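Local atomic coordinates of molybdopterin biosynthesis moeA protein (Pyrococcus horikoshii, PDB entry 1WU2), a protein that probably takes part in the late, metal-inserting step of molybdenum cofactor (molybdopterin) biosynthesis, as other members of the MoeA family do. Residues 78-91 against 98-110. Sequence-based numbering, arbitrary orientation.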
loop_
_atom_site.group_PDB
_atom_site.type_symbol
_atom_site.label_atom_id
_atom_site.label_comp_id
_atom_site.label_asym_id
_atom_site.label_seq_id
_atom_site.Cartn_x
_atom_site.Cartn_y
_atom_site.Cartn_z
ATOM N N GLU A 78 -12.436 -13.995 54.973
ATOM C CA GLU A 78 -11.644 -15.218 54.949
ATOM C C GLU A 78 -12.271 -16.231 53.996
ATOM O O GLU A 78 -13.483 -16.437 54.009
ATOM C CB GLU A 78 -11.543 -15.813 56.357
ATOM C CG GLU A 78 -10.457 -16.867 56.508
ATOM C CD GLU A 78 -10.545 -17.613 57.826
ATOM O OE1 GLU A 78 -11.254 -18.640 57.880
ATOM O OE2 GLU A 78 -9.902 -17.178 58.806
ATOM N N LEU A 79 -11.435 -16.842 53.159
ATOM C CA LEU A 79 -11.843 -17.959 52.309
ATOM C C LEU A 79 -10.960 -19.170 52.609
ATOM O O LEU A 79 -9.881 -19.032 53.180
ATOM C CB LEU A 79 -11.740 -17.585 50.828
ATOM C CG LEU A 79 -12.427 -16.287 50.392
ATOM C CD1 LEU A 79 -12.036 -15.936 48.965
ATOM C CD2 LEU A 79 -13.943 -16.393 50.523
ATOM N N THR A 80 -11.425 -20.354 52.220
ATOM C CA THR A 80 -10.703 -21.597 52.471
ATOM C C THR A 80 -10.266 -22.229 51.147
ATOM O O THR A 80 -11.071 -22.393 50.232
ATOM C CB THR A 80 -11.588 -22.582 53.271
ATOM O OG1 THR A 80 -12.210 -21.904 54.373
ATOM C CG2 THR A 80 -10.742 -23.661 53.938
ATOM N N VAL A 81 -8.984 -22.575 51.062
ATOM C CA VAL A 81 -8.410 -23.193 49.871
ATOM C C VAL A 81 -8.591 -24.713 49.934
ATOM O O VAL A 81 -7.888 -25.404 50.678
ATOM C CB VAL A 81 -6.911 -22.836 49.720
ATOM C CG1 VAL A 81 -6.336 -23.410 48.425
ATOM C CG2 VAL A 81 -6.718 -21.322 49.763
ATOM N N ILE A 82 -9.544 -25.216 49.146
ATOM C CA ILE A 82 -9.863 -26.646 49.085
ATOM C C ILE A 82 -9.027 -27.419 48.059
ATOM O O ILE A 82 -8.932 -28.644 48.135
ATOM C CB ILE A 82 -11.369 -26.855 48.772
ATOM C CG1 ILE A 82 -11.677 -26.469 47.309
ATOM C CG2 ILE A 82 -12.231 -26.110 49.802
ATOM C CD1 ILE A 82 -13.084 -25.954 47.045
ATOM N N GLU A 83 -8.448 -26.714 47.091
ATOM C CA GLU A 83 -7.659 -27.365 46.043
ATOM C C GLU A 83 -6.599 -26.450 45.435
ATOM O O GLU A 83 -6.748 -25.230 45.410
ATOM C CB GLU A 83 -8.576 -27.886 44.930
ATOM C CG GLU A 83 -7.839 -28.602 43.803
ATOM C CD GLU A 83 -8.759 -29.214 42.769
ATOM O OE1 GLU A 83 -9.841 -28.647 42.514
ATOM O OE2 GLU A 83 -8.385 -30.261 42.198
ATOM N N GLU A 84 -5.526 -27.069 44.954
ATOM C CA GLU A 84 -4.531 -26.408 44.125
ATOM C C GLU A 84 -4.352 -27.235 42.856
ATOM O O GLU A 84 -3.866 -28.366 42.906
ATOM C CB GLU A 84 -3.204 -26.284 44.874
ATOM C CG GLU A 84 -3.334 -25.623 46.237
ATOM C CD GLU A 84 -1.997 -25.220 46.825
ATOM O OE1 GLU A 84 -0.979 -25.877 46.518
ATOM O OE2 GLU A 84 -1.970 -24.243 47.600
ATOM N N VAL A 85 -4.764 -26.666 41.726
ATOM C CA VAL A 85 -4.744 -27.354 40.442
ATOM C C VAL A 85 -3.325 -27.305 39.876
ATOM O O VAL A 85 -2.800 -26.216 39.646
ATOM C CB VAL A 85 -5.721 -26.694 39.436
ATOM C CG1 VAL A 85 -5.748 -27.456 38.114
ATOM C CG2 VAL A 85 -7.128 -26.599 40.024
ATOM N N PRO A 86 -2.696 -28.465 39.655
ATOM C CA PRO A 86 -1.362 -28.503 39.035
ATOM C C PRO A 86 -1.367 -27.946 37.614
ATOM O O PRO A 86 -2.439 -27.695 37.059
ATOM C CB PRO A 86 -1.017 -30.000 39.014
ATOM C CG PRO A 86 -1.943 -30.639 39.986
ATOM C CD PRO A 86 -3.187 -29.818 39.977
ATOM N N ALA A 87 -0.182 -27.764 37.036
ATOM C CA ALA A 87 -0.051 -27.171 35.705
ATOM C C ALA A 87 -0.710 -28.034 34.621
ATOM O O ALA A 87 -0.503 -29.247 34.573
ATOM C CB ALA A 87 1.420 -26.934 35.375
ATOM N N GLY A 88 -1.513 -27.397 33.767
ATOM C CA GLY A 88 -2.184 -28.078 32.669
ATOM C C GLY A 88 -3.304 -29.029 33.069
ATOM O O GLY A 88 -3.731 -29.855 32.259
ATOM N N ASN A 89 -3.786 -28.909 34.304
ATOM C CA ASN A 89 -4.852 -29.765 34.822
ATOM C C ASN A 89 -6.160 -28.983 34.920
ATOM O O ASN A 89 -6.196 -27.784 34.639
ATOM C CB ASN A 89 -4.470 -30.326 36.203
ATOM C CG ASN A 89 -3.783 -31.682 36.123
ATOM O OD1 ASN A 89 -4.015 -32.556 36.961
ATOM N ND2 ASN A 89 -2.929 -31.861 35.120
ATOM N N VAL A 90 -7.225 -29.680 35.309
ATOM C CA VAL A 90 -8.525 -29.074 35.581
ATOM C C VAL A 90 -8.907 -29.337 37.040
ATOM O O VAL A 90 -8.537 -30.365 37.609
ATOM C CB VAL A 90 -9.616 -29.646 34.644
ATOM C CG1 VAL A 90 -10.971 -29.001 34.917
ATOM C CG2 VAL A 90 -9.224 -29.456 33.184
ATOM N N ALA A 91 -9.649 -28.404 37.634
ATOM C CA ALA A 91 -10.080 -28.523 39.027
ATOM C C ALA A 91 -11.081 -29.661 39.213
ATOM O O ALA A 91 -12.084 -29.741 38.503
ATOM C CB ALA A 91 -10.689 -27.214 39.507
ATOM N N GLY A 98 -17.517 -18.936 50.453
ATOM C CA GLY A 98 -16.409 -18.951 51.391
ATOM C C GLY A 98 -15.240 -19.819 50.966
ATOM O O GLY A 98 -14.402 -20.165 51.799
ATOM N N LYS A 99 -15.171 -20.159 49.681
ATOM C CA LYS A 99 -14.163 -21.094 49.174
ATOM C C LYS A 99 -13.286 -20.460 48.096
ATOM O O LYS A 99 -13.572 -19.368 47.607
ATOM C CB LYS A 99 -14.830 -22.356 48.613
ATOM C CG LYS A 99 -15.826 -23.032 49.552
ATOM C CD LYS A 99 -15.131 -23.920 50.572
ATOM C CE LYS A 99 -16.137 -24.645 51.462
ATOM N NZ LYS A 99 -15.926 -24.349 52.906
ATOM N N ALA A 100 -12.223 -21.171 47.731
ATOM C CA ALA A 100 -11.249 -20.695 46.751
ATOM C C ALA A 100 -10.388 -21.851 46.238
ATOM O O ALA A 100 -10.107 -22.792 46.975
ATOM C CB ALA A 100 -10.367 -19.615 47.365
ATOM N N ILE A 101 -9.971 -21.778 44.976
ATOM C CA ILE A 101 -9.152 -22.827 44.363
ATOM C C ILE A 101 -7.955 -22.211 43.653
ATOM O O ILE A 101 -8.112 -21.549 42.634
ATOM C CB ILE A 101 -9.996 -23.665 43.361
ATOM C CG1 ILE A 101 -11.049 -24.484 44.111
ATOM C CG2 ILE A 101 -9.098 -24.589 42.523
ATOM C CD1 ILE A 101 -12.045 -25.186 43.213
ATOM N N LYS A 102 -6.760 -22.434 44.191
ATOM C CA LYS A 102 -5.530 -21.975 43.551
ATOM C C LYS A 102 -5.419 -22.486 42.116
ATOM O O LYS A 102 -5.507 -23.688 41.872
ATOM C CB LYS A 102 -4.302 -22.427 44.346
ATOM C CG LYS A 102 -3.025 -21.677 43.993
ATOM C CD LYS A 102 -1.911 -21.980 44.989
ATOM C CE LYS A 102 -0.840 -20.902 44.986
ATOM N NZ LYS A 102 0.000 -20.978 43.768
ATOM N N VAL A 103 -5.245 -21.560 41.177
ATOM C CA VAL A 103 -5.019 -21.893 39.775
ATOM C C VAL A 103 -3.777 -21.188 39.233
ATOM O O VAL A 103 -3.226 -20.296 39.871
ATOM C CB VAL A 103 -6.238 -21.518 38.899
ATOM C CG1 VAL A 103 -7.420 -22.412 39.226
ATOM C CG2 VAL A 103 -6.616 -20.035 39.058
ATOM N N LEU A 104 -3.335 -21.617 38.057
ATOM C CA LEU A 104 -2.285 -20.927 37.311
ATOM C C LEU A 104 -2.906 -20.260 36.090
ATOM O O LEU A 104 -4.065 -20.513 35.763
ATOM C CB LEU A 104 -1.203 -21.914 36.875
ATOM C CG LEU A 104 -0.391 -22.543 38.013
ATOM C CD1 LEU A 104 0.314 -23.809 37.538
ATOM C CD2 LEU A 104 0.618 -21.550 38.576
ATOM N N THR A 105 -2.134 -19.406 35.425
ATOM C CA THR A 105 -2.571 -18.752 34.193
ATOM C C THR A 105 -2.799 -19.811 33.122
ATOM O O THR A 105 -1.969 -20.697 32.944
ATOM C CB THR A 105 -1.508 -17.748 33.701
ATOM O OG1 THR A 105 -1.235 -16.775 34.717
ATOM C CG2 THR A 105 -2.030 -16.919 32.526
ATOM N N GLY A 106 -3.926 -19.717 32.421
ATOM C CA GLY A 106 -4.303 -20.697 31.417
ATOM C C GLY A 106 -5.299 -21.733 31.920
ATOM O O GLY A 106 -6.026 -22.331 31.129
ATOM N N THR A 107 -5.335 -21.949 33.233
ATOM C CA THR A 107 -6.199 -22.969 33.826
ATOM C C THR A 107 -7.671 -22.596 33.672
ATOM O O THR A 107 -8.048 -21.441 33.859
ATOM C CB THR A 107 -5.875 -23.155 35.321
ATOM O OG1 THR A 107 -4.473 -23.382 35.496
ATOM C CG2 THR A 107 -6.521 -24.419 35.874
ATOM N N ARG A 108 -8.496 -23.584 33.340
ATOM C CA ARG A 108 -9.927 -23.376 33.190
ATOM C C ARG A 108 -10.527 -22.984 34.532
ATOM O O ARG A 108 -10.231 -23.605 35.548
ATOM C CB ARG A 108 -10.600 -24.647 32.672
ATOM C CG ARG A 108 -12.059 -24.458 32.285
ATOM C CD ARG A 108 -12.890 -25.705 32.456
ATOM N NE ARG A 108 -12.670 -26.645 31.363
ATOM C CZ ARG A 108 -12.862 -27.959 31.429
ATOM N NH1 ARG A 108 -13.295 -28.536 32.546
ATOM N NH2 ARG A 108 -12.623 -28.701 30.354
ATOM N N ILE A 109 -11.361 -21.950 34.529
ATOM C CA ILE A 109 -12.003 -21.488 35.752
ATOM C C ILE A 109 -12.883 -22.622 36.275
ATOM O O ILE A 109 -13.743 -23.119 35.548
ATOM C CB ILE A 109 -12.848 -20.211 35.501
ATOM C CG1 ILE A 109 -11.980 -19.064 34.957
ATOM C CG2 ILE A 109 -13.553 -19.773 36.777
ATOM C CD1 ILE A 109 -10.734 -18.764 35.762
ATOM N N PRO A 110 -12.652 -23.060 37.512
ATOM C CA PRO A 110 -13.469 -24.123 38.102
ATOM C C PRO A 110 -14.953 -23.787 38.102
ATOM O O PRO A 110 -15.320 -22.613 38.135
ATOM C CB PRO A 110 -12.954 -24.210 39.541
ATOM C CG PRO A 110 -11.585 -23.657 39.499
ATOM C CD PRO A 110 -11.597 -22.606 38.437
HETATM O O HOH W 1 -15.374 -20.461 54.768
HETATM O O HOH W 2 -6.999 -26.156 32.359
#
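Ile101 fits against Ile82 and Val85 where strands 77-84 and 99-103 run parallel as neighbours in a six-stranded mixed sheet, probably of domain II of the MoeA fold. Its CB lies near Glu83 O. From there the chain forks: CG1, anti to the carbonyl carbon (chi1 -68°) and beside the backbone N, is brought to Ile82 CG1 at 3.8 Å, while CG2, anti to N, touches Val85 CG2 at 3.8 Å and, more loosely, Ala91 CB. At the tip, Ile101 CD1 rests 4.0 Å from Ile82 CD1 and beside Glu83 OE1, a carboxylate held by the backbone N-H groups of Lys92 and Glu93. With an alanine here, Ile82 and Val85 would probably lose their common partner and a gap would open between them. Lys102 N bonds Glu83 O, weakly, where regular pairing would use Ile82 O, so Ile82 is extra, consistent with a beta bulge. Val85 N then donates almost straight (171°) to Lys102 O at 3.1 Å. On the other face of the sheet, the methylene chain of Lys102 crosses Glu84, Lys102 CD lying 3.5 Å from Glu84 OE2. Past the strands, Thr107 CG2 slides by Val85 CG1 at 3.9 Å; Thr107 N and, from above the carbonyl plane, OG1 donate to Leu104 O from the same face, closing the type II turn Leu104-Thr107. Val90 CG1 meets Arg108 NH1 at 3.4 Å, CG2 sits over one guanidinium face near its rim, and a water links Asn89 O to Arg108 N. Glu84 has its salt bridge with Arg124 and Lys102 NZ a hydrogen bond to Gln119, so the segments probably owe little to direct pairing of these charges; with three of five backbone bonds weak, the apolar contacts round Ile101 probably matter more at the irregular point.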